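PDB 7BW9: serine acetyltransferase 1, putative from Entamoeba histolytica, which probably transfers an acetyl group from acetyl-CoA to L-serine, giving the O-acetylserine used in cysteine biosynthesis. Local coordinates for residues A[53-57]-A[58-62]. Numbering follows the deposited sequence.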
loop_
_atom_site.group_PDB
_atom_site.type_symbol
_atom_site.label_atom_id
_atom_site.label_comp_id
_atom_site.label_asym_id
_atom_site.label_seq_id
_atom_site.Cartn_x
_atom_site.Cartn_y
_atom_site.Cartn_z
ATOM N N ARG A 53 -7.257 4.401 -29.794
ATOM C CA ARG A 53 -8.429 4.903 -30.509
ATOM C C ARG A 53 -8.907 3.940 -31.598
ATOM O O ARG A 53 -10.101 3.912 -31.914
ATOM C CB ARG A 53 -8.126 6.279 -31.095
ATOM C CG ARG A 53 -7.751 7.300 -30.041
ATOM C CD ARG A 53 -7.238 8.589 -30.656
ATOM N NE ARG A 53 -8.235 9.217 -31.517
ATOM C CZ ARG A 53 -8.297 10.524 -31.750
ATOM N NH1 ARG A 53 -7.420 11.344 -31.168
ATOM N NH2 ARG A 53 -9.241 11.010 -32.558
ATOM N N ASP A 54 -8.015 3.126 -32.161
ATOM C CA ASP A 54 -8.411 2.141 -33.161
ATOM C C ASP A 54 -8.804 0.790 -32.556
ATOM O O ASP A 54 -8.754 -0.227 -33.255
ATOM C CB ASP A 54 -7.291 1.948 -34.185
ATOM C CG ASP A 54 -5.991 1.520 -33.548
ATOM O OD1 ASP A 54 -5.964 1.360 -32.310
ATOM O OD2 ASP A 54 -4.993 1.351 -34.278
ATOM N N LYS A 55 -9.181 0.753 -31.279
ATOM C CA LYS A 55 -9.652 -0.472 -30.633
ATOM C C LYS A 55 -10.941 -0.207 -29.868
ATOM O O LYS A 55 -11.111 -0.630 -28.721
ATOM C CB LYS A 55 -8.604 -1.066 -29.695
ATOM C CG LYS A 55 -7.189 -1.077 -30.240
ATOM C CD LYS A 55 -6.991 -2.193 -31.258
ATOM C CE LYS A 55 -6.836 -3.551 -30.577
ATOM N NZ LYS A 55 -6.415 -4.609 -31.550
ATOM N N ARG A 56 -11.880 0.492 -30.496
ATOM C CA ARG A 56 -13.122 0.859 -29.826
ATOM C C ARG A 56 -14.341 0.465 -30.649
ATOM O O ARG A 56 -15.354 1.169 -30.664
ATOM C CB ARG A 56 -13.138 2.348 -29.506
ATOM C CG ARG A 56 -12.123 2.734 -28.453
ATOM C CD ARG A 56 -12.008 4.226 -28.298
ATOM N NE ARG A 56 -10.721 4.587 -27.716
ATOM C CZ ARG A 56 -10.341 5.834 -27.493
ATOM N NH1 ARG A 56 -11.161 6.831 -27.809
ATOM N NH2 ARG A 56 -9.149 6.080 -26.959
ATOM N N THR A 57 -14.276 -0.674 -31.332
ATOM C CA THR A 57 -15.411 -1.207 -32.076
ATOM C C THR A 57 -16.137 -2.257 -31.242
ATOM O O THR A 57 -15.610 -2.756 -30.245
ATOM C CB THR A 57 -14.945 -1.812 -33.404
ATOM O OG1 THR A 57 -14.295 -3.068 -33.155
ATOM C CG2 THR A 57 -13.981 -0.859 -34.100
ATOM N N PHE A 58 -17.360 -2.600 -31.673
ATOM C CA PHE A 58 -18.144 -3.612 -30.964
ATOM C C PHE A 58 -17.311 -4.856 -30.698
ATOM O O PHE A 58 -17.379 -5.449 -29.612
ATOM C CB PHE A 58 -19.403 -3.983 -31.766
ATOM C CG PHE A 58 -20.054 -5.272 -31.313
ATOM C CD1 PHE A 58 -19.650 -6.500 -31.828
ATOM C CD2 PHE A 58 -21.068 -5.254 -30.366
ATOM C CE1 PHE A 58 -20.234 -7.673 -31.395
ATOM C CE2 PHE A 58 -21.662 -6.432 -29.936
ATOM C CZ PHE A 58 -21.247 -7.639 -30.449
ATOM N N ASN A 59 -16.506 -5.256 -31.680
ATOM C CA ASN A 59 -15.747 -6.491 -31.564
ATOM C C ASN A 59 -14.623 -6.364 -30.549
ATOM O O ASN A 59 -14.300 -7.329 -29.848
ATOM C CB ASN A 59 -15.193 -6.885 -32.928
ATOM C CG ASN A 59 -15.396 -8.338 -33.213
ATOM O OD1 ASN A 59 -14.752 -9.194 -32.595
ATOM N ND2 ASN A 59 -16.315 -8.641 -34.124
ATOM N N ASN A 60 -14.000 -5.191 -30.469
ATOM C CA ASN A 60 -12.994 -4.975 -29.438
ATOM C C ASN A 60 -13.620 -5.070 -28.051
ATOM O O ASN A 60 -13.040 -5.670 -27.143
ATOM C CB ASN A 60 -12.309 -3.623 -29.646
ATOM C CG ASN A 60 -11.474 -3.578 -30.918
ATOM O OD1 ASN A 60 -11.697 -2.737 -31.791
ATOM N ND2 ASN A 60 -10.510 -4.486 -31.027
ATOM N N VAL A 61 -14.822 -4.511 -27.881
ATOM C CA VAL A 61 -15.545 -4.645 -26.616
ATOM C C VAL A 61 -15.815 -6.112 -26.317
ATOM O O VAL A 61 -15.630 -6.586 -25.182
ATOM C CB VAL A 61 -16.852 -3.827 -26.671
ATOM C CG1 VAL A 61 -17.725 -4.075 -25.418
ATOM C CG2 VAL A 61 -16.548 -2.339 -26.872
ATOM N N LEU A 62 -16.242 -6.861 -27.338
ATOM C CA LEU A 62 -16.557 -8.271 -27.145
ATOM C C LEU A 62 -15.307 -9.073 -26.821
ATOM O O LEU A 62 -15.353 -9.998 -25.999
ATOM C CB LEU A 62 -17.248 -8.828 -28.387
ATOM C CG LEU A 62 -17.570 -10.322 -28.396
ATOM C CD1 LEU A 62 -18.617 -10.667 -27.346
ATOM C CD2 LEU A 62 -18.009 -10.779 -29.803
#
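Thr-57 and Asn-60 meet at the start of helix 58-79, where the carbonyl oxygen of the asparagine amide accepts two bonds from the threonine. The hydroxyl makes the shorter bond, Thr-57 OG1 lying 3.0 Å from Asn-60 OD1; it comes from above the carbonyl plane, 57° out of it, rather than along a lone pair. The second bond is weak: Thr-57 N reaches Asn-60 OD1 over 3.3 Å, though the N-H points almost straight at the oxygen (164°). With CG beside its own backbone N, anti to the carbonyl carbon (chi1 -67°), the Asn-60 amide is turned back toward the loop.

The amide also rests against Lys-55, whose side chain crosses it at about a right angle. Asn-60 OD1 sits 3.3 Å from Lys-55 CA, and the bent lysine chain brings CE to 3.8 Å from Asn-60 ND2. On the backbone side, Val-61 N donates to Thr-57 O at 3.0 Å, closing the first helical turn, while Val-61 CG2 packs 3.5 Å from that same Thr-57 O.

Farther out, Arg-64 links the loop to the helix by a hydrogen bond to Lys-55 O, and Arg-56 NH2 bonds back to Thr-51 O within the loop. Phe-58 and Val-61 face helix 2-17, touching Ser-9 and Tyr-16 respectively. The arrangement is a helix N-cap, with Thr-57 at the N-cap and the side chain of Asn-60, at N3, weakly receiving the backbone N-H of Thr-57, as in one half of a capping box; it starts a long helix in the helical part of the chain, apart from the left-handed beta-helix.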